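Local coordinates for protein Dye-decolorizing peroxidase (Irpex lacteus, PDB 7D8M) that binds heme b and, like other DyP-type peroxidases, probably uses it to reduce peroxide while oxidising dyes and other substrates, at residues Q134-L139 with V150-S155; F276-L281 with I285-N290; D346-A349 with T355-R358. All coordinates share one frame; numbering follows the deposited sequence.

Following the chain from the N terminus, the three contacts come in series; none nests in or crosses another. Interaction 1 closes the turn between helix 129-143 and strand 147-156, tying that helix to an edge of the first antiparallel sheet. Interaction 2 folds the short helix 279-283 back against the loop that follows it, on the way to helix 312-316 with the axial heme ligand His312. Interaction 3 spans the loop between helix 346-351 and strand 359-366 of the second sheet. Interactions 1 and 3 approach to about 6 Å between nearest atoms without touching, whereas interaction 2 is about 20 Å from interaction 1 and 19 Å from interaction 3, again between nearest atoms.

Interaction 1: Q134-L139 with V150-S155; sequences QYRDDL and VYDLDS
Arg136 and Asp152 meet at about a right angle, and their salt bridge carries the whole contact between residues 134-139 and 150-155, on helix 129-143 and strand 147-156. NH1 of Arg136 donates to OD2 of Asp152 at 2.6 Å, a short bond bent to an N-H...O angle of 146°. The guanidinium and carboxylate planes stand 74° apart. OD2 sits at the edge of the guanidinium, near its plane, but NH1 alone bonds to Asp152, and it comes from above the carboxylate plane, so the grip is neither two-pronged nor flat. CD of Arg136 also passes 3.5 Å from OD2 of Asp152, so the bend of the aliphatic chain lies beside the same oxygen.

CG of Arg136 stands anti to the backbone N (chi1 -170°), and the chain then kinks at chi2 and chi3, which turns NE back to the next residue of its own helix. There NE of Arg136 donates to OD1 of Asp137 at 3.0 Å, and NH2 adds a weak bond to the same oxygen. The guanidinium is thus held between two carboxylates, a setting likely to favour its positive charge and to limit its rotation. On the strand, OD1 of Asp152 has its own cation in Lys26 of the neighbouring strand 24-32, which also pairs with Asp154.

The result is a surface salt-bridge network that fastens a helix to an edge strand, within the alpha+beta barrel domain of the DyP family, whose ferredoxin-like fold packs helices over an antiparallel sheet.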
ATOM      1  N   GLN A 134      13.349  18.178 -11.197  1.00 32.05           N
ATOM      2  CA  GLN A 134      14.461  18.106 -12.140  1.00 36.55           C
ATOM      3  C   GLN A 134      14.404  16.823 -12.956  1.00 36.03           C
ATOM      4  O   GLN A 134      14.476  16.852 -14.193  1.00 34.41           O
ATOM      5  CB  GLN A 134      15.773  18.179 -11.362  1.00 36.47           C
ATOM      6  CG  GLN A 134      16.861  19.037 -11.974  1.00 47.28           C
ATOM      7  CD  GLN A 134      17.762  19.621 -10.896  1.00 51.99           C
ATOM      8  OE1 GLN A 134      18.276  18.895 -10.039  1.00 50.63           O
ATOM      9  NE2 GLN A 134      17.940  20.937 -10.921  1.00 59.68           N
ATOM     10  N   TYR A 135      14.301  15.681 -12.270  1.00 32.51           N
ATOM     11  CA  TYR A 135      14.212  14.399 -12.962  1.00 33.20           C
ATOM     12  C   TYR A 135      12.987  14.340 -13.866  1.00 30.08           C
ATOM     13  O   TYR A 135      13.046  13.784 -14.971  1.00 32.05           O
ATOM     14  CB  TYR A 135      14.188  13.261 -11.947  1.00 28.34           C
ATOM     15  CG  TYR A 135      15.561  12.784 -11.548  1.00 30.26           C
ATOM     16  CD1 TYR A 135      16.427  13.614 -10.839  1.00 30.46           C
ATOM     17  CD2 TYR A 135      16.004  11.508 -11.886  1.00 28.67           C
ATOM     18  CE1 TYR A 135      17.693  13.187 -10.477  1.00 32.74           C
ATOM     19  CE2 TYR A 135      17.278  11.076 -11.530  1.00 31.00           C
ATOM     20  CZ  TYR A 135      18.111  11.918 -10.821  1.00 29.52           C
ATOM     21  OH  TYR A 135      19.368  11.498 -10.453  1.00 31.02           O
ATOM     22  N   ARG A 136      11.863  14.902 -13.415  1.00 31.47           N
ATOM     23  CA  ARG A 136      10.685  14.989 -14.273  1.00 30.67           C
ATOM     24  C   ARG A 136      10.976  15.835 -15.510  1.00 32.42           C
ATOM     25  O   ARG A 136      10.654  15.440 -16.637  1.00 32.52           O
ATOM     26  CB  ARG A 136       9.511  15.576 -13.490  1.00 28.38           C
ATOM     27  CG  ARG A 136       8.162  15.505 -14.197  1.00 28.69           C
ATOM     28  CD  ARG A 136       7.697  16.826 -14.802  1.00 33.08           C
ATOM     29  NE  ARG A 136       8.202  18.031 -14.140  1.00 36.86           N
ATOM     30  CZ  ARG A 136       7.552  18.716 -13.205  1.00 38.81           C
ATOM     31  NH1 ARG A 136       6.369  18.309 -12.773  1.00 35.77           N
ATOM     32  NH2 ARG A 136       8.099  19.809 -12.694  1.00 41.42           N
ATOM     33  N   ASP A 137      11.555  17.022 -15.312  1.00 30.62           N
ATOM     34  CA  ASP A 137      11.868  17.890 -16.443  1.00 34.55           C
ATOM     35  C   ASP A 137      12.800  17.187 -17.420  1.00 32.63           C
ATOM     36  O   ASP A 137      12.633  17.298 -18.641  1.00 32.42           O
ATOM     37  CB  ASP A 137      12.508  19.196 -15.962  1.00 35.53           C
ATOM     38  CG  ASP A 137      11.526  20.123 -15.258  1.00 38.18           C
ATOM     39  OD1 ASP A 137      10.297  19.905 -15.323  1.00 34.24           O
ATOM     40  OD2 ASP A 137      11.999  21.095 -14.635  1.00 41.07           O
ATOM     41  N   ASP A 138      13.777  16.442 -16.894  1.00 30.43           N
ATOM     42  CA  ASP A 138      14.703  15.705 -17.746  1.00 31.81           C
ATOM     43  C   ASP A 138      13.976  14.650 -18.569  1.00 32.72           C
ATOM     44  O   ASP A 138      14.261  14.474 -19.761  1.00 28.36           O
ATOM     45  CB  ASP A 138      15.794  15.060 -16.888  1.00 30.44           C
ATOM     46  CG  ASP A 138      16.720  14.176 -17.692  1.00 38.02           C
ATOM     47  OD1 ASP A 138      17.252  14.664 -18.713  1.00 39.89           O
ATOM     48  OD2 ASP A 138      16.924  13.000 -17.302  1.00 40.44           O
ATOM     49  N   LEU A 139      13.038  13.927 -17.947  1.00 27.99           N
ATOM     50  CA  LEU A 139      12.245  12.964 -18.700  1.00 28.17           C
ATOM     51  C   LEU A 139      11.443  13.666 -19.789  1.00 27.78           C
ATOM     52  O   LEU A 139      11.390  13.197 -20.931  1.00 27.90           O
ATOM     53  CB  LEU A 139      11.326  12.173 -17.753  1.00 24.57           C
ATOM     54  CG  LEU A 139      11.971  11.163 -16.795  1.00 30.13           C
ATOM     55  CD1 LEU A 139      10.972  10.651 -15.717  1.00 28.85           C
ATOM     56  CD2 LEU A 139      12.557   9.996 -17.556  1.00 28.48           C
ATOM     57  N   VAL A 150       0.030  12.611 -18.043  1.00 27.26           N
ATOM     58  CA  VAL A 150      -1.400  12.793 -17.832  1.00 30.13           C
ATOM     59  C   VAL A 150      -1.740  13.087 -16.375  1.00 31.08           C
ATOM     60  O   VAL A 150      -2.850  13.562 -16.097  1.00 31.57           O
ATOM     61  CB  VAL A 150      -2.188  11.564 -18.335  1.00 27.36           C
ATOM     62  CG1 VAL A 150      -1.875  11.310 -19.824  1.00 28.82           C
ATOM     63  CG2 VAL A 150      -1.833  10.347 -17.525  1.00 25.61           C
ATOM     64  N   TYR A 151      -0.823  12.836 -15.443  1.00 28.62           N
ATOM     65  CA  TYR A 151      -1.070  13.121 -14.035  1.00 28.07           C
ATOM     66  C   TYR A 151       0.268  13.150 -13.317  1.00 28.09           C
ATOM     67  O   TYR A 151       1.072  12.230 -13.483  1.00 25.20           O
ATOM     68  CB  TYR A 151      -1.990  12.070 -13.406  1.00 27.11           C
ATOM     69  CG  TYR A 151      -2.458  12.447 -12.019  1.00 31.10           C
ATOM     70  CD1 TYR A 151      -3.013  13.701 -11.772  1.00 35.57           C
ATOM     71  CD2 TYR A 151      -2.345  11.560 -10.958  1.00 29.80           C
ATOM     72  CE1 TYR A 151      -3.447  14.056 -10.505  1.00 37.78           C
ATOM     73  CE2 TYR A 151      -2.772  11.906  -9.688  1.00 31.85           C
ATOM     74  CZ  TYR A 151      -3.322  13.156  -9.471  1.00 32.74           C
ATOM     75  OH  TYR A 151      -3.741  13.513  -8.214  1.00 34.84           O
ATOM     76  N   ASP A 152       0.498  14.188 -12.516  1.00 29.55           N
ATOM     77  CA  ASP A 152       1.795  14.421 -11.875  1.00 31.52           C
ATOM     78  C   ASP A 152       1.536  14.699 -10.397  1.00 31.15           C
ATOM     79  O   ASP A 152       1.117  15.802 -10.038  1.00 32.46           O
ATOM     80  CB  ASP A 152       2.520  15.584 -12.553  1.00 34.09           C
ATOM     81  CG  ASP A 152       3.981  15.694 -12.147  1.00 36.89           C
ATOM     82  OD1 ASP A 152       4.327  15.257 -11.039  1.00 33.51           O
ATOM     83  OD2 ASP A 152       4.790  16.238 -12.941  1.00 35.29           O
ATOM     84  N   LEU A 153       1.785  13.707  -9.539  1.00 31.46           N
ATOM     85  CA  LEU A 153       1.420  13.775  -8.124  1.00 27.64           C
ATOM     86  C   LEU A 153       2.674  13.811  -7.255  1.00 26.56           C
ATOM     87  O   LEU A 153       3.520  12.915  -7.340  1.00 28.45           O
ATOM     88  CB  LEU A 153       0.538  12.589  -7.733  1.00 26.52           C
ATOM     89  CG  LEU A 153       0.261  12.499  -6.236  1.00 25.42           C
ATOM     90  CD1 LEU A 153      -0.579  13.684  -5.814  1.00 26.79           C
ATOM     91  CD2 LEU A 153      -0.440  11.190  -5.870  1.00 27.84           C
ATOM     92  N   ASP A 154       2.799  14.851  -6.430  1.00 26.21           N
ATOM     93  CA  ASP A 154       3.862  14.924  -5.433  1.00 26.29           C
ATOM     94  C   ASP A 154       3.359  14.405  -4.091  1.00 26.22           C
ATOM     95  O   ASP A 154       2.292  14.808  -3.620  1.00 26.33           O
ATOM     96  CB  ASP A 154       4.361  16.358  -5.269  1.00 26.97           C
ATOM     97  CG  ASP A 154       5.067  16.872  -6.512  1.00 30.31           C
ATOM     98  OD1 ASP A 154       5.889  16.122  -7.066  1.00 30.10           O
ATOM     99  OD2 ASP A 154       4.780  18.002  -6.949  1.00 33.39           O
ATOM    100  N   SER A 155       4.134  13.526  -3.478  1.00 24.34           N
ATOM    101  CA  SER A 155       3.857  13.050  -2.137  1.00 25.39           C
ATOM    102  C   SER A 155       5.080  13.371  -1.290  1.00 28.18           C
ATOM    103  O   SER A 155       6.187  13.554  -1.815  1.00 28.00           O
ATOM    104  CB  SER A 155       3.561  11.552  -2.124  1.00 23.41           C
ATOM    105  OG  SER A 155       4.698  10.817  -2.542  1.00 27.04           O
TER

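Interaction 2: F276-L281 with I285-N290; sequences FDDPAL and IERNNN
Leu281 packs closely against Arg287 and Asn288, and this is the firm half of the contact between helix 279-283 and the loop just after it. CD1 of Leu281 reaches CB of Arg287 at 3.5 Å, bringing the leucine tip to the root of the arginine chain. Beside it, CB of Asn288 lies 3.3 Å from the backbone O of Leu281. The amide of Asn288 leads away from this contact; with CG between the backbone N and carbonyl carbon (chi1 66°), its ND2 donates to Gly282 O.

The outer half is held more loosely. From its root beside Leu281, Arg287 runs back along the first turn of the helix, bent at chi3, and lays one guanidinium face over Leu281 CA, offset toward the rim. NH1 of Arg287 comes within 4.1 Å of Ala280 CB. Farther along, NH2 of Arg287 faces OD2 of Asp278 at 3.7 Å, a long salt bridge whose carboxylate and guanidinium planes stand 66° apart. At this length the pair is probably a loose charge attraction, not a firm bond. Asp278 is the N-cap of the helix: its OD1 accepts weak bonds from Ala280 N and Leu281 N, the latter at 3.3 Å, leaving OD2 to face the arginine. Arg287 and Ala280 are exposed, whereas Leu281 and Asn288 are buried.

The loop after helix 279-283, which makes a type I turn from Arg287 to Asn290, folds back on that helix before the chain goes on to helix 312-316. On the inner side, the side chain of Asn288 touches Ile174 and its backbone O accepts from Arg263 NH1, just after helix 249-261; both partners are heme-binding residues, which places the turn next to the heme pocket, the Asn288 side chain about 8 Å from the heme.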
ATOM      1  N   PHE A 276      -3.564   1.573  27.032  1.00 34.27           N
ATOM      2  CA  PHE A 276      -3.007   2.897  26.825  1.00 37.86           C
ATOM      3  C   PHE A 276      -1.855   2.791  25.841  1.00 36.68           C
ATOM      4  O   PHE A 276      -1.263   1.724  25.654  1.00 37.44           O
ATOM      5  CB  PHE A 276      -2.532   3.526  28.143  1.00 37.13           C
ATOM      6  CG  PHE A 276      -1.707   2.604  28.992  1.00 37.16           C
ATOM      7  CD1 PHE A 276      -0.362   2.413  28.721  1.00 39.50           C
ATOM      8  CD2 PHE A 276      -2.277   1.930  30.062  1.00 39.94           C
ATOM      9  CE1 PHE A 276       0.398   1.569  29.499  1.00 40.80           C
ATOM     10  CE2 PHE A 276      -1.523   1.081  30.849  1.00 42.70           C
ATOM     11  CZ  PHE A 276      -0.182   0.902  30.566  1.00 38.72           C
ATOM     12  N   ASP A 277      -1.539   3.917  25.219  1.00 35.92           N
ATOM     13  CA  ASP A 277      -0.407   3.959  24.313  1.00 36.62           C
ATOM     14  C   ASP A 277       0.892   3.728  25.070  1.00 41.92           C
ATOM     15  O   ASP A 277       1.048   4.109  26.233  1.00 43.80           O
ATOM     16  CB  ASP A 277      -0.354   5.294  23.583  1.00 37.73           C
ATOM     17  CG  ASP A 277       0.578   5.265  22.390  1.00 35.35           C
ATOM     18  OD1 ASP A 277       1.271   4.240  22.198  1.00 35.30           O
ATOM     19  OD2 ASP A 277       0.605   6.264  21.633  1.00 39.77           O
ATOM     20  N   ASP A 278       1.831   3.085  24.394  1.00 39.93           N
ATOM     21  CA  ASP A 278       3.164   2.853  24.932  1.00 39.61           C
ATOM     22  C   ASP A 278       4.112   3.263  23.818  1.00 36.47           C
ATOM     23  O   ASP A 278       4.482   2.438  22.975  1.00 36.87           O
ATOM     24  CB  ASP A 278       3.338   1.398  25.361  1.00 41.62           C
ATOM     25  CG  ASP A 278       4.748   1.083  25.814  1.00 41.92           C
ATOM     26  OD1 ASP A 278       5.594   2.000  25.862  1.00 45.76           O
ATOM     27  OD2 ASP A 278       5.010  -0.094  26.122  1.00 45.42           O
ATOM     28  N   PRO A 279       4.522   4.536  23.784  1.00 38.41           N
ATOM     29  CA  PRO A 279       5.317   5.025  22.653  1.00 36.92           C
ATOM     30  C   PRO A 279       6.683   4.389  22.548  1.00 41.40           C
ATOM     31  O   PRO A 279       7.243   4.364  21.445  1.00 34.63           O
ATOM     32  CB  PRO A 279       5.435   6.534  22.917  1.00 39.69           C
ATOM     33  CG  PRO A 279       4.414   6.838  23.967  1.00 45.75           C
ATOM     34  CD  PRO A 279       4.245   5.595  24.766  1.00 40.33           C
ATOM     35  N   ALA A 280       7.252   3.891  23.647  1.00 40.34           N
ATOM     36  CA  ALA A 280       8.519   3.176  23.525  1.00 38.26           C
ATOM     37  C   ALA A 280       8.321   1.852  22.796  1.00 39.11           C
ATOM     38  O   ALA A 280       9.141   1.469  21.955  1.00 36.28           O
ATOM     39  CB  ALA A 280       9.135   2.949  24.904  1.00 39.40           C
ATOM     40  N   LEU A 281       7.228   1.147  23.099  1.00 39.05           N
ATOM     41  CA  LEU A 281       6.912  -0.074  22.369  1.00 37.92           C
ATOM     42  C   LEU A 281       6.665   0.229  20.894  1.00 34.02           C
ATOM     43  O   LEU A 281       7.243  -0.413  20.012  1.00 35.29           O
ATOM     44  CB  LEU A 281       5.696  -0.759  23.009  1.00 36.20           C
ATOM     45  CG  LEU A 281       4.935  -1.808  22.189  1.00 33.50           C
ATOM     46  CD1 LEU A 281       5.810  -3.000  21.909  1.00 32.74           C
ATOM     47  CD2 LEU A 281       3.639  -2.246  22.879  1.00 37.75           C
ATOM     48  N   ILE A 285      11.531  -1.197  16.750  1.00 38.39           N
ATOM     49  CA  ILE A 285      11.465  -2.159  15.649  1.00 41.01           C
ATOM     50  C   ILE A 285      11.472  -3.590  16.167  1.00 40.78           C
ATOM     51  O   ILE A 285      10.959  -4.506  15.509  1.00 41.33           O
ATOM     52  CB  ILE A 285      12.641  -1.923  14.674  1.00 38.50           C
ATOM     53  CG1 ILE A 285      12.721  -0.447  14.255  1.00 49.67           C
ATOM     54  CG2 ILE A 285      12.535  -2.826  13.457  1.00 41.61           C
ATOM     55  CD1 ILE A 285      11.567   0.029  13.397  1.00 43.10           C
ATOM     56  N   GLU A 286      12.077  -3.816  17.331  1.00 40.83           N
ATOM     57  CA  GLU A 286      12.230  -5.172  17.830  1.00 41.65           C
ATOM     58  C   GLU A 286      11.010  -5.650  18.594  1.00 41.91           C
ATOM     59  O   GLU A 286      10.870  -6.856  18.817  1.00 47.25           O
ATOM     60  CB  GLU A 286      13.476  -5.264  18.719  1.00 43.52           C
ATOM     61  CG  GLU A 286      14.790  -5.112  17.957  1.00 47.32           C
ATOM     62  CD  GLU A 286      15.042  -6.270  17.012  1.00 48.83           C
ATOM     63  OE1 GLU A 286      15.059  -7.428  17.483  1.00 53.96           O
ATOM     64  OE2 GLU A 286      15.205  -6.031  15.796  1.00 49.12           O
ATOM     65  N   ARG A 287      10.127  -4.743  18.997  1.00 42.40           N
ATOM     66  CA  ARG A 287       8.959  -5.101  19.794  1.00 39.29           C
ATOM     67  C   ARG A 287       7.629  -4.852  19.094  1.00 37.98           C
ATOM     68  O   ARG A 287       6.663  -5.574  19.362  1.00 34.69           O
ATOM     69  CB  ARG A 287       8.941  -4.317  21.126  1.00 38.85           C
ATOM     70  CG  ARG A 287      10.116  -4.513  22.087  1.00 44.42           C
ATOM     71  CD  ARG A 287      10.209  -3.336  23.094  1.00 43.78           C
ATOM     72  NE  ARG A 287       9.167  -3.375  24.122  1.00 50.95           N
ATOM     73  CZ  ARG A 287       8.811  -2.340  24.885  1.00 47.66           C
ATOM     74  NH1 ARG A 287       9.410  -1.164  24.752  1.00 43.82           N
ATOM     75  NH2 ARG A 287       7.853  -2.487  25.796  1.00 49.30           N
ATOM     76  N   ASN A 288       7.545  -3.853  18.209  1.00 34.45           N
ATOM     77  CA  ASN A 288       6.250  -3.340  17.779  1.00 32.82           C
ATOM     78  C   ASN A 288       5.526  -4.243  16.781  1.00 33.83           C
ATOM     79  O   ASN A 288       4.374  -3.951  16.436  1.00 30.68           O
ATOM     80  CB  ASN A 288       6.413  -1.927  17.202  1.00 31.23           C
ATOM     81  CG  ASN A 288       7.218  -1.898  15.919  1.00 30.54           C
ATOM     82  OD1 ASN A 288       7.579  -2.935  15.365  1.00 30.21           O
ATOM     83  ND2 ASN A 288       7.499  -0.696  15.435  1.00 34.74           N
ATOM     84  N   ASN A 289       6.146  -5.329  16.316  1.00 33.38           N
ATOM     85  CA  ASN A 289       5.460  -6.257  15.424  1.00 32.83           C
ATOM     86  C   ASN A 289       5.402  -7.676  15.968  1.00 31.43           C
ATOM     87  O   ASN A 289       4.965  -8.586  15.252  1.00 32.61           O
ATOM     88  CB  ASN A 289       6.115  -6.266  14.037  1.00 29.50           C
ATOM     89  CG  ASN A 289       5.088  -6.392  12.923  1.00 32.84           C
ATOM     90  OD1 ASN A 289       3.904  -6.086  13.122  1.00 32.03           O
ATOM     91  ND2 ASN A 289       5.524  -6.845  11.754  1.00 29.08           N
ATOM     92  N   ASN A 290       5.807  -7.893  17.217  1.00 33.57           N
ATOM     93  CA  ASN A 290       5.928  -9.242  17.770  1.00 34.17           C
ATOM     94  C   ASN A 290       4.620  -9.628  18.464  1.00 35.48           C
ATOM     95  O   ASN A 290       4.490  -9.602  19.690  1.00 32.15           O
ATOM     96  CB  ASN A 290       7.123  -9.308  18.716  1.00 37.52           C
ATOM     97  CG  ASN A 290       7.526 -10.729  19.057  1.00 41.98           C
ATOM     98  OD1 ASN A 290       7.026 -11.692  18.471  1.00 39.41           O
ATOM     99  ND2 ASN A 290       8.447 -10.865  20.005  1.00 41.92           N
TER

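Interaction 3: D346-A349 with T355-R358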
ATOM      1  N   ASP A 346      -5.384  25.146  10.911  1.00 29.38           N
ATOM      2  CA  ASP A 346      -6.204  25.532  12.060  1.00 31.19           C
ATOM      3  C   ASP A 346      -7.682  25.605  11.685  1.00 30.40           C
ATOM      4  O   ASP A 346      -8.539  25.138  12.443  1.00 28.98           O
ATOM      5  CB  ASP A 346      -5.730  26.870  12.633  1.00 31.15           C
ATOM      6  CG  ASP A 346      -4.371  26.773  13.301  1.00 34.43           C
ATOM      7  OD1 ASP A 346      -3.879  25.645  13.480  1.00 34.38           O
ATOM      8  OD2 ASP A 346      -3.782  27.825  13.637  1.00 38.68           O
ATOM      9  N   TYR A 347      -7.997  26.160  10.506  1.00 29.23           N
ATOM     10  CA  TYR A 347      -9.392  26.288  10.088  1.00 26.13           C
ATOM     11  C   TYR A 347     -10.047  24.921   9.945  1.00 30.87           C
ATOM     12  O   TYR A 347     -11.171  24.702  10.416  1.00 29.59           O
ATOM     13  CB  TYR A 347      -9.500  27.067   8.763  1.00 30.44           C
ATOM     14  CG  TYR A 347     -10.946  27.291   8.351  1.00 29.77           C
ATOM     15  CD1 TYR A 347     -11.640  26.332   7.623  1.00 29.80           C
ATOM     16  CD2 TYR A 347     -11.627  28.449   8.725  1.00 29.35           C
ATOM     17  CE1 TYR A 347     -12.976  26.515   7.276  1.00 30.72           C
ATOM     18  CE2 TYR A 347     -12.960  28.644   8.373  1.00 27.16           C
ATOM     19  CZ  TYR A 347     -13.629  27.673   7.652  1.00 29.58           C
ATOM     20  OH  TYR A 347     -14.954  27.851   7.306  1.00 31.20           O
ATOM     21  N   GLU A 348      -9.363  23.993   9.277  1.00 27.52           N
ATOM     22  CA  GLU A 348      -9.920  22.660   9.090  1.00 29.30           C
ATOM     23  C   GLU A 348     -10.178  21.985  10.427  1.00 26.85           C
ATOM     24  O   GLU A 348     -11.242  21.400  10.642  1.00 29.58           O
ATOM     25  CB  GLU A 348      -8.973  21.817   8.245  1.00 27.99           C
ATOM     26  CG  GLU A 348      -8.861  22.298   6.815  1.00 26.91           C
ATOM     27  CD  GLU A 348      -7.839  21.497   6.050  1.00 26.23           C
ATOM     28  OE1 GLU A 348      -6.644  21.643   6.384  1.00 29.33           O
ATOM     29  OE2 GLU A 348      -8.231  20.712   5.150  1.00 25.03           O
ATOM     30  N   ALA A 349      -9.210  22.060  11.338  1.00 28.29           N
ATOM     31  CA  ALA A 349      -9.377  21.439  12.644  1.00 27.68           C
ATOM     32  C   ALA A 349     -10.533  22.078  13.405  1.00 31.87           C
ATOM     33  O   ALA A 349     -11.419  21.375  13.901  1.00 29.38           O
ATOM     34  CB  ALA A 349      -8.073  21.532  13.432  1.00 30.67           C
ATOM     35  N   THR A 355     -10.743  21.085   3.909  1.00 25.22           N
ATOM     36  CA  THR A 355     -10.747  22.020   2.785  1.00 28.96           C
ATOM     37  C   THR A 355      -9.635  21.772   1.770  1.00 31.81           C
ATOM     38  O   THR A 355      -9.712  22.308   0.658  1.00 27.19           O
ATOM     39  CB  THR A 355     -10.644  23.477   3.278  1.00 26.65           C
ATOM     40  OG1 THR A 355      -9.339  23.724   3.819  1.00 28.85           O
ATOM     41  CG2 THR A 355     -11.683  23.752   4.366  1.00 29.45           C
ATOM     42  N   ILE A 356      -8.622  20.972   2.103  1.00 26.50           N
ATOM     43  CA  ILE A 356      -7.468  20.749   1.238  1.00 28.71           C
ATOM     44  C   ILE A 356      -7.347  19.259   0.960  1.00 31.71           C
ATOM     45  O   ILE A 356      -7.587  18.433   1.848  1.00 23.92           O
ATOM     46  CB  ILE A 356      -6.169  21.283   1.876  1.00 27.54           C
ATOM     47  CG1 ILE A 356      -6.318  22.755   2.260  1.00 32.82           C
ATOM     48  CG2 ILE A 356      -4.985  21.107   0.931  1.00 31.68           C
ATOM     49  CD1 ILE A 356      -5.142  23.271   3.105  1.00 32.17           C
ATOM     50  N   ASP A 357      -6.982  18.917  -0.272  1.00 27.32           N
ATOM     51  CA  ASP A 357      -6.755  17.525  -0.634  1.00 25.29           C
ATOM     52  C   ASP A 357      -5.468  17.034   0.018  1.00 27.14           C
ATOM     53  O   ASP A 357      -4.414  17.668  -0.091  1.00 26.82           O
ATOM     54  CB  ASP A 357      -6.694  17.387  -2.162  1.00 32.52           C
ATOM     55  CG  ASP A 357      -6.613  15.946  -2.631  1.00 29.35           C
ATOM     56  OD1 ASP A 357      -6.906  15.038  -1.830  1.00 26.87           O
ATOM     57  OD2 ASP A 357      -6.246  15.708  -3.807  1.00 24.34           O
ATOM     58  N   ARG A 358      -5.563  15.913   0.720  1.00 24.47           N
ATOM     59  CA  ARG A 358      -4.426  15.278   1.367  1.00 25.47           C
ATOM     60  C   ARG A 358      -4.772  13.807   1.511  1.00 24.90           C
ATOM     61  O   ARG A 358      -5.946  13.425   1.497  1.00 26.62           O
ATOM     62  CB  ARG A 358      -4.109  15.899   2.743  1.00 21.98           C
ATOM     63  CG  ARG A 358      -5.260  15.778   3.768  1.00 25.16           C
ATOM     64  CD  ARG A 358      -4.828  16.260   5.158  1.00 24.77           C
ATOM     65  NE  ARG A 358      -4.460  17.674   5.149  1.00 22.76           N
ATOM     66  CZ  ARG A 358      -5.325  18.685   5.214  1.00 28.34           C
ATOM     67  NH1 ARG A 358      -6.627  18.450   5.326  1.00 27.38           N
ATOM     68  NH2 ARG A 358      -4.886  19.942   5.172  1.00 25.11           N
TER
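Glu348 and Arg358 form an end-on, two-pronged salt bridge, closing the helix-loop-strand connection between helix 346-351 and strand 359-366. NH2 of Arg358 donates at 2.7 Å to the syn lone pair of Glu348 OE1, while NH1 reaches OE2 at 2.8 Å in a nearly straight bond (167°). The planes are 49° apart, so the grip is twisted.

OE2 of Glu348 also accepts from two successive backbone amides, Thr355 N at 2.8 Å on its anti side and Ile356 N at 3.1 Å from above the carboxylate plane. Three donors thus converge on this oxygen of a buried side chain, which probably stabilises its negative charge. OE1 has a further donor in Thr345 N, and NE of Arg358 donates a hydrogen bond to Pro342 O. The glutamate chain, extended beyond CG (chi2 176°), carries its carboxylate from the helix to the loop. With an alanine at Glu348, the buried guanidinium of Arg358 is likely to lose its counter-charge and the amides of Thr355 and Ile356 their shared acceptor.

Farther out, CG of Glu348 packs 3.4 Å from OG1 of Thr355, Ile356 flanks the carboxylate with CD1 4.0 Å from Glu348 OE1, and CG2 of Thr355 approaches CD1 of the exposed Tyr347 obliquely, at 4.2 Å.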